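PDB 3M1P: ribose 5-phosphate isomerase from Trypanosoma cruzi, which probably interconverts ribose 5-phosphate and ribulose 5-phosphate as a type B sugar-phosphate isomerase of the RpiB/LacAB family. Local coordinates for residues I7-P12 with V66-S71; I21-E26 with E118-I123; M1-A6 with D29-V34. The protein carries 1 engineered substitution. All blocks are in the same frame, centred on the assembly; numbering follows the deposited sequence.

Contact 1: I7-P12 with V66-S71; sequences IGTDHP and VLAAGS. Engineered in segment 66-71: A69 (natural residue Cys).
I7 and V66 run alongside each other on one face of the sheet, with I7 CG1 resting against V66 CB at 4.0 Å. Helix 17-26 covers that face, L20 and V24 reaching I7. One residue on, the packing switches to the other face: G8 has no side chain there, and L67 leans its CD2 branch over G8 CA at 3.8 Å, while M75 and A79 of helix 73-80 close over L67. The backbones run parallel between these layers. G8 N gives a nearly straight bond to V66 O (2.8 Å, 173°), and G8 O takes A68 N at 3.1 Å, so one glycine is gripped through both its polar atoms. Past T9 the pairing frays, with only a weak, bent bond from D10 N to A68 O. T9 turns instead to its own neighbour, OG1 donating to D10 O at 3.0 Å. D10 holds CG between its backbone N and carbonyl carbon (chi1 66°), which swings the carboxylate across to A69, an engineered residue (Cys in nature). There OD1 sits 3.4 Å from A69 CB and 3.1 Å from A69 CA, buried and without a hydrogen-bonding partner in this model. P12 CG comes up against the backbone N of G70. These are two adjacent parallel strands of a Rossmann-like alpha/beta sheet, with loops leaving their C-terminal ends, the edge where such folds usually carry their active site; that is consistent with a phosphate ion, perhaps picked up during crystallisation, about 5 Å from the P12 side chain.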
loop_
_atom_site.group_PDB
_atom_site.type_symbol
_atom_site.label_atom_id
_atom_site.label_comp_id
_atom_site.label_asym_id
_atom_site.label_seq_id
_atom_site.Cartn_x
_atom_site.Cartn_y
_atom_site.Cartn_z
ATOM N N ILE A 7 5.248 10.878 21.161
ATOM C CA ILE A 7 4.790 11.198 19.817
ATOM C C ILE A 7 5.536 12.412 19.264
ATOM O O ILE A 7 5.622 13.451 19.925
ATOM C CB ILE A 7 3.245 11.439 19.773
ATOM C CG1 ILE A 7 2.484 10.190 20.242
ATOM C CG2 ILE A 7 2.807 11.879 18.358
ATOM C CD1 ILE A 7 1.054 10.453 20.745
ATOM N N GLY A 8 6.082 12.277 18.056
ATOM C CA GLY A 8 6.678 13.415 17.347
ATOM C C GLY A 8 6.157 13.535 15.924
ATOM O O GLY A 8 5.705 12.550 15.341
ATOM N N THR A 9 6.195 14.748 15.377
ATOM C CA THR A 9 5.835 14.999 13.975
ATOM C C THR A 9 6.746 16.075 13.390
ATOM O O THR A 9 7.488 16.739 14.126
ATOM C CB THR A 9 4.338 15.469 13.790
ATOM O OG1 THR A 9 4.194 16.836 14.188
ATOM C CG2 THR A 9 3.368 14.626 14.574
ATOM N N ASP A 10 6.702 16.238 12.072
ATOM C CA ASP A 10 7.178 17.477 11.462
ATOM C C ASP A 10 5.964 18.341 11.075
ATOM O O ASP A 10 4.854 18.081 11.552
ATOM C CB ASP A 10 8.160 17.220 10.306
ATOM C CG ASP A 10 7.521 16.535 9.113
ATOM O OD1 ASP A 10 6.365 16.056 9.213
ATOM O OD2 ASP A 10 8.195 16.493 8.054
ATOM N N HIS A 11 6.167 19.357 10.241
ATOM C CA HIS A 11 5.112 20.333 9.938
ATOM C C HIS A 11 3.844 19.778 9.269
ATOM O O HIS A 11 2.758 20.014 9.788
ATOM C CB HIS A 11 5.665 21.548 9.175
ATOM C CG HIS A 11 6.733 21.203 8.183
ATOM N ND1 HIS A 11 6.617 21.477 6.836
ATOM C CD2 HIS A 11 7.926 20.578 8.339
ATOM C CE1 HIS A 11 7.695 21.043 6.207
ATOM N NE2 HIS A 11 8.505 20.495 7.097
ATOM N N PRO A 12 3.968 19.038 8.129
ATOM C CA PRO A 12 2.737 18.571 7.486
ATOM C C PRO A 12 1.899 17.613 8.348
ATOM O O PRO A 12 0.663 17.618 8.244
ATOM C CB PRO A 12 3.235 17.865 6.217
ATOM C CG PRO A 12 4.653 17.525 6.474
ATOM C CD PRO A 12 5.168 18.583 7.393
ATOM N N VAL A 66 6.114 7.201 18.441
ATOM C CA VAL A 66 5.359 7.376 17.212
ATOM C C VAL A 66 5.948 8.572 16.471
ATOM O O VAL A 66 6.077 9.677 17.028
ATOM C CB VAL A 66 3.845 7.591 17.476
ATOM C CG1 VAL A 66 3.102 7.924 16.171
ATOM C CG2 VAL A 66 3.235 6.350 18.141
ATOM N N LEU A 67 6.344 8.350 15.225
ATOM C CA LEU A 67 6.834 9.448 14.408
ATOM C C LEU A 67 6.024 9.504 13.135
ATOM O O LEU A 67 5.925 8.511 12.412
ATOM C CB LEU A 67 8.331 9.311 14.115
ATOM C CG LEU A 67 9.253 9.448 15.335
ATOM C CD1 LEU A 67 10.716 9.051 14.999
ATOM C CD2 LEU A 67 9.185 10.865 15.941
ATOM N N ALA A 68 5.400 10.654 12.906
ATOM C CA ALA A 68 4.602 10.875 11.714
ATOM C C ALA A 68 5.190 12.052 10.977
ATOM O O ALA A 68 5.506 13.078 11.585
ATOM C CB ALA A 68 3.140 11.144 12.086
ATOM N N ALA A 69 5.376 11.894 9.672
ATOM C CA ALA A 69 5.891 12.965 8.837
ATOM C C ALA A 69 5.257 12.872 7.453
ATOM O O ALA A 69 4.235 12.209 7.281
ATOM C CB ALA A 69 7.429 12.905 8.762
ATOM N N GLY A 70 5.826 13.553 6.468
ATOM C CA GLY A 70 5.303 13.483 5.101
ATOM C C GLY A 70 5.234 12.037 4.636
ATOM O O GLY A 70 4.141 11.495 4.406
ATOM N N SER A 71 6.397 11.408 4.560
ATOM C CA SER A 71 6.527 10.042 4.085
ATOM C C SER A 71 6.850 9.054 5.226
ATOM O O SER A 71 6.515 7.867 5.147
ATOM C CB SER A 71 7.632 10.005 3.035
ATOM O OG SER A 71 8.846 10.410 3.651
#

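Contact 2: I21-E26 with E118-I123; sequences ILYVKE and EVIREI
One face of the Y23 ring is covered by the aliphatic stem of R121: R121 CB stands 3.5 Å from the ring centroid, only 4° off the normal, a CH-pi contact, and R121 CG lies 3.3 Å from Y23 CD1. At the ring's edge, in its plane, are E26 OE1 and a water molecule. The guanidinium is turned 85° from the ring, so the ring meets the arginine's aliphatic stem and not a stacked cation. The stem runs out extended, CG anti to the backbone N (chi1 -177°), and this carries the charged end past the ring to E26. E26 OE1 sits at the guanidinium's edge, near its plane, and accepts from R121 NE at 3.0 Å. E26 OE2 completes the salt bridge with R121 NH2, though their modelled separation is doubtfully short. The water bonds to Y23 OH at 2.7 Å and leads on to E118 OE2, again at a doubtfully short distance. I120 CG2 packs obliquely against Y23 CD2, and R113 of the fourth subunit packs on E118. Chemically, R121 serves two partners at once: its methylenes cover one face of the tyrosine while its cation, paired with E26, probably offsets the carboxylate's charge in this partly buried helix-helix seam.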
loop_
_atom_site.group_PDB
_atom_site.type_symbol
_atom_site.label_atom_id
_atom_site.label_comp_id
_atom_site.label_asym_id
_atom_site.label_seq_id
_atom_site.Cartn_x
_atom_site.Cartn_y
_atom_site.Cartn_z
ATOM N N ILE A 21 -2.463 11.264 19.145
ATOM C CA ILE A 21 -2.713 11.180 20.595
ATOM C C ILE A 21 -3.915 10.263 20.860
ATOM O O ILE A 21 -3.828 9.315 21.646
ATOM C CB ILE A 21 -2.927 12.592 21.235
ATOM C CG1 ILE A 21 -1.627 13.398 21.206
ATOM C CG2 ILE A 21 -3.468 12.471 22.672
ATOM C CD1 ILE A 21 -1.797 14.905 21.442
ATOM N N LEU A 22 -5.014 10.535 20.159
ATOM C CA LEU A 22 -6.213 9.709 20.241
ATOM C C LEU A 22 -5.969 8.237 19.865
ATOM O O LEU A 22 -6.414 7.341 20.580
ATOM C CB LEU A 22 -7.345 10.322 19.401
ATOM C CG LEU A 22 -8.677 9.565 19.386
ATOM C CD1 LEU A 22 -9.279 9.466 20.793
ATOM C CD2 LEU A 22 -9.693 10.177 18.399
ATOM N N TYR A 23 -5.259 7.981 18.763
ATOM C CA TYR A 23 -5.023 6.579 18.322
ATOM C C TYR A 23 -4.234 5.755 19.354
ATOM O O TYR A 23 -4.466 4.548 19.515
ATOM C CB TYR A 23 -4.346 6.507 16.935
ATOM C CG TYR A 23 -5.081 7.260 15.833
ATOM C CD1 TYR A 23 -6.478 7.427 15.880
ATOM C CD2 TYR A 23 -4.391 7.805 14.750
ATOM C CE1 TYR A 23 -7.155 8.112 14.887
ATOM C CE2 TYR A 23 -5.062 8.491 13.744
ATOM C CZ TYR A 23 -6.449 8.644 13.820
ATOM O OH TYR A 23 -7.140 9.316 12.840
ATOM N N VAL A 24 -3.306 6.415 20.041
ATOM C CA VAL A 24 -2.533 5.776 21.107
ATOM C C VAL A 24 -3.458 5.363 22.259
ATOM O O VAL A 24 -3.407 4.224 22.733
ATOM C CB VAL A 24 -1.388 6.703 21.600
ATOM C CG1 VAL A 24 -0.725 6.131 22.851
ATOM C CG2 VAL A 24 -0.360 6.913 20.478
ATOM N N LYS A 25 -4.320 6.287 22.682
ATOM C CA LYS A 25 -5.332 5.978 23.695
ATOM C C LYS A 25 -6.258 4.850 23.248
ATOM O O LYS A 25 -6.628 3.997 24.054
ATOM C CB LYS A 25 -6.145 7.227 24.050
ATOM C CG LYS A 25 -5.352 8.275 24.794
ATOM C CD LYS A 25 -6.167 9.522 25.005
ATOM C CE LYS A 25 -5.416 10.481 25.900
ATOM N NZ LYS A 25 -5.886 11.868 25.664
ATOM N N GLU A 26 -6.605 4.828 21.960
ATOM C CA GLU A 26 -7.518 3.795 21.445
ATOM C C GLU A 26 -6.947 2.386 21.538
ATOM O O GLU A 26 -7.706 1.429 21.671
ATOM C CB GLU A 26 -7.944 4.083 20.008
ATOM C CG GLU A 26 -8.820 5.304 19.843
ATOM C CD GLU A 26 -9.514 5.308 18.500
ATOM O OE1 GLU A 26 -9.288 6.240 17.698
ATOM O OE2 GLU A 26 -10.284 4.356 18.248
ATOM N N GLU A 118 -7.029 6.695 8.670
ATOM C CA GLU A 118 -7.639 5.476 9.237
ATOM C C GLU A 118 -6.695 4.272 9.197
ATOM O O GLU A 118 -6.807 3.381 10.032
ATOM C CB GLU A 118 -8.997 5.150 8.590
ATOM C CG GLU A 118 -10.138 6.153 8.931
ATOM C CD GLU A 118 -10.344 6.325 10.426
ATOM O OE1 GLU A 118 -10.430 5.305 11.150
ATOM O OE2 GLU A 118 -10.411 7.483 10.876
ATOM N N VAL A 119 -5.780 4.253 8.226
ATOM C CA VAL A 119 -4.733 3.236 8.183
ATOM C C VAL A 119 -3.647 3.564 9.206
ATOM O O VAL A 119 -3.114 2.665 9.852
ATOM C CB VAL A 119 -4.159 3.045 6.756
ATOM C CG1 VAL A 119 -3.010 2.028 6.729
ATOM C CG2 VAL A 119 -5.276 2.595 5.809
ATOM N N ILE A 120 -3.348 4.854 9.373
ATOM C CA ILE A 120 -2.404 5.290 10.400
ATOM C C ILE A 120 -2.937 4.870 11.764
ATOM O O ILE A 120 -2.201 4.311 12.577
ATOM C CB ILE A 120 -2.122 6.821 10.340
ATOM C CG1 ILE A 120 -1.263 7.145 9.114
ATOM C CG2 ILE A 120 -1.416 7.295 11.630
ATOM C CD1 ILE A 120 -1.078 8.659 8.814
ATOM N N ARG A 121 -4.231 5.109 11.981
ATOM C CA ARG A 121 -4.922 4.637 13.175
ATOM C C ARG A 121 -4.690 3.135 13.409
ATOM O O ARG A 121 -4.267 2.727 14.489
ATOM C CB ARG A 121 -6.422 4.953 13.089
ATOM C CG ARG A 121 -7.181 4.543 14.354
ATOM C CD ARG A 121 -8.679 4.841 14.260
ATOM N NE ARG A 121 -9.379 4.275 15.414
ATOM C CZ ARG A 121 -9.794 3.014 15.499
ATOM N NH1 ARG A 121 -9.595 2.174 14.495
ATOM N NH2 ARG A 121 -10.402 2.583 16.602
ATOM N N GLU A 122 -4.950 2.332 12.375
ATOM C CA GLU A 122 -4.790 0.895 12.421
ATOM C C GLU A 122 -3.340 0.501 12.693
ATOM O O GLU A 122 -3.077 -0.406 13.491
ATOM C CB GLU A 122 -5.257 0.293 11.095
ATOM C CG GLU A 122 -5.308 -1.227 11.061
ATOM C CD GLU A 122 -5.666 -1.746 9.690
ATOM O OE1 GLU A 122 -4.890 -1.513 8.745
ATOM O OE2 GLU A 122 -6.729 -2.358 9.550
ATOM N N ILE A 123 -2.406 1.183 12.028
ATOM C CA ILE A 123 -0.975 0.964 12.239
ATOM C C ILE A 123 -0.588 1.206 13.712
ATOM O O ILE A 123 0.052 0.356 14.334
ATOM C CB ILE A 123 -0.137 1.848 11.293
ATOM C CG1 ILE A 123 -0.251 1.348 9.852
ATOM C CG2 ILE A 123 1.357 1.929 11.722
ATOM C CD1 ILE A 123 0.295 2.345 8.844
HETATM O O HOH W 1 -9.817 8.982 12.719
#

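Contact 3: M1-A6 with D29-V34; sequences MTRRVA and DEFVPV
R3 and F31 lie alongside each other on one face of the sheet, R3 CG 3.7 Å from F31 CD1, with the guanidinium presenting a face to F31 CE1 and tilted 35° against the ring. The ring also has E30 CG over one face, displaced from the ring centre, while V5 CG2 approaches F31 CD1 obliquely at 4.2 Å. On the opposite face R4 crosses V34: V34 CG2 lies under the guanidinium plane, 3.5 Å from R4 NH2. Four backbone bonds set this register. R3 N to E30 O is short, at 2.6 Å; V32 N reaches R3 O, V5 N reaches V32 O at 2.8 Å, and V34 N reaches V5 O. P33, which has no N-H to give, falls where its N faces away from 3-6, so the pairing loses nothing. Further out, the arginines are placed by the other flank: R3 bends at chi2 and chi3 to bring NE into a salt bridge with E63, and R4 NH1 bonds to E61 O. Strand 3-6 thus runs between 31-34, outermost in this chain's sheet, and strand 64-69, while V24 of helix 17-26 and L128 of helix 117-129 pack over V5 and F31.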
loop_
_atom_site.group_PDB
_atom_site.type_symbol
_atom_site.label_atom_id
_atom_site.label_comp_id
_atom_site.label_asym_id
_atom_site.label_seq_id
_atom_site.Cartn_x
_atom_site.Cartn_y
_atom_site.Cartn_z
ATOM N N MET A 1 3.386 0.524 35.547
ATOM C CA MET A 1 2.384 -0.435 34.994
ATOM C C MET A 1 1.776 0.043 33.668
ATOM O O MET A 1 1.558 -0.775 32.771
ATOM C CB MET A 1 1.288 -0.780 36.016
ATOM C CG MET A 1 1.021 -2.291 36.144
ATOM S SD MET A 1 -0.682 -2.746 36.601
ATOM C CE MET A 1 -1.469 -2.946 34.991
ATOM N N THR A 2 1.487 1.342 33.532
ATOM C CA THR A 2 1.107 1.861 32.201
ATOM C C THR A 2 2.339 2.036 31.293
ATOM O O THR A 2 3.473 1.918 31.751
ATOM C CB THR A 2 0.204 3.145 32.216
ATOM O OG1 THR A 2 0.963 4.302 32.592
ATOM C CG2 THR A 2 -1.008 2.967 33.126
ATOM N N ARG A 3 2.110 2.287 30.005
ATOM C CA ARG A 3 3.215 2.350 29.047
ATOM C C ARG A 3 3.224 3.638 28.236
ATOM O O ARG A 3 2.288 3.932 27.477
ATOM C CB ARG A 3 3.308 1.078 28.176
ATOM C CG ARG A 3 2.033 0.260 28.028
ATOM C CD ARG A 3 2.266 -1.265 28.077
ATOM N NE ARG A 3 3.298 -1.749 27.155
ATOM C CZ ARG A 3 3.156 -2.759 26.294
ATOM N NH1 ARG A 3 2.017 -3.435 26.218
ATOM N NH2 ARG A 3 4.171 -3.106 25.514
ATOM N N ARG A 4 4.285 4.418 28.442
ATOM C CA ARG A 4 4.416 5.734 27.845
ATOM C C ARG A 4 4.777 5.591 26.374
ATOM O O ARG A 4 5.549 4.714 26.005
ATOM C CB ARG A 4 5.460 6.574 28.592
ATOM C CG ARG A 4 5.220 6.670 30.114
ATOM C CD ARG A 4 6.239 7.592 30.769
ATOM N NE ARG A 4 5.881 8.989 30.582
ATOM C CZ ARG A 4 6.747 9.949 30.274
ATOM N NH1 ARG A 4 8.035 9.670 30.117
ATOM N NH2 ARG A 4 6.324 11.188 30.135
ATOM N N VAL A 5 4.188 6.451 25.548
ATOM C CA VAL A 5 4.363 6.414 24.107
ATOM C C VAL A 5 4.646 7.833 23.632
ATOM O O VAL A 5 3.741 8.662 23.558
ATOM C CB VAL A 5 3.088 5.852 23.397
ATOM C CG1 VAL A 5 3.198 5.961 21.856
ATOM C CG2 VAL A 5 2.819 4.425 23.814
ATOM N N ALA A 6 5.901 8.124 23.305
ATOM C CA ALA A 6 6.241 9.485 22.885
ATOM C C ALA A 6 5.839 9.721 21.435
ATOM O O ALA A 6 6.060 8.873 20.584
ATOM C CB ALA A 6 7.733 9.780 23.103
ATOM N N ASP A 29 -6.237 1.720 27.525
ATOM C CA ASP A 29 -6.014 2.606 28.672
ATOM C C ASP A 29 -4.594 2.529 29.248
ATOM O O ASP A 29 -4.115 3.489 29.847
ATOM C CB ASP A 29 -7.009 2.268 29.780
ATOM C CG ASP A 29 -8.444 2.565 29.396
ATOM O OD1 ASP A 29 -8.687 3.115 28.294
ATOM O OD2 ASP A 29 -9.331 2.244 30.215
ATOM N N GLU A 30 -3.928 1.394 29.074
ATOM C CA GLU A 30 -2.544 1.255 29.521
ATOM C C GLU A 30 -1.513 2.055 28.701
ATOM O O GLU A 30 -0.348 2.115 29.086
ATOM C CB GLU A 30 -2.121 -0.211 29.579
ATOM C CG GLU A 30 -1.800 -0.818 28.213
ATOM C CD GLU A 30 -2.947 -1.636 27.650
ATOM O OE1 GLU A 30 -4.099 -1.136 27.606
ATOM O OE2 GLU A 30 -2.685 -2.793 27.267
ATOM N N PHE A 31 -1.923 2.644 27.580
ATOM C CA PHE A 31 -0.998 3.398 26.730
ATOM C C PHE A 31 -1.154 4.901 26.942
ATOM O O PHE A 31 -2.220 5.453 26.712
ATOM C CB PHE A 31 -1.186 3.031 25.243
ATOM C CG PHE A 31 -0.891 1.588 24.939
ATOM C CD1 PHE A 31 0.425 1.147 24.785
ATOM C CD2 PHE A 31 -1.928 0.662 24.820
ATOM C CE1 PHE A 31 0.702 -0.196 24.516
ATOM C CE2 PHE A 31 -1.668 -0.672 24.558
ATOM C CZ PHE A 31 -0.351 -1.111 24.405
ATOM N N VAL A 32 -0.080 5.560 27.366
ATOM C CA VAL A 32 -0.126 7.000 27.644
ATOM C C VAL A 32 0.631 7.825 26.605
ATOM O O VAL A 32 1.862 7.739 26.530
ATOM C CB VAL A 32 0.436 7.338 29.057
ATOM C CG1 VAL A 32 0.183 8.810 29.394
ATOM C CG2 VAL A 32 -0.155 6.401 30.126
ATOM N N PRO A 33 -0.093 8.635 25.805
ATOM C CA PRO A 33 0.590 9.487 24.833
ATOM C C PRO A 33 1.345 10.636 25.505
ATOM O O PRO A 33 0.831 11.273 26.441
ATOM C CB PRO A 33 -0.545 10.031 23.960
ATOM C CG PRO A 33 -1.777 9.883 24.763
ATOM C CD PRO A 33 -1.562 8.791 25.757
ATOM N N VAL A 34 2.564 10.864 25.030
ATOM C CA VAL A 34 3.418 11.949 25.494
ATOM C C VAL A 34 3.752 12.737 24.245
ATOM O O VAL A 34 4.620 12.352 23.451
ATOM C CB VAL A 34 4.717 11.407 26.181
ATOM C CG1 VAL A 34 5.569 12.544 26.731
ATOM C CG2 VAL A 34 4.377 10.407 27.281
#

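From the N terminus, strand 3-9 supplies the first half of two contacts: its start pairs with 31-34 in contact 3, its end with 66-69 in contact 1. Contact 3 closes the shortest loop, a beta-alpha-beta crossover whose helix 17-26 carries the first half of contact 2. Contact 1 closes a longer loop through 31-35 and helix 46-58, and contact 2 waits for helix 117-129. Every pair of contacts crosses along the chain. I7 joins the two sheet contacts, its N bonding to V34 O, and V24 touches both I7 and V5. Together they tie three neighbouring strands to the helix pair on one face of the sheet.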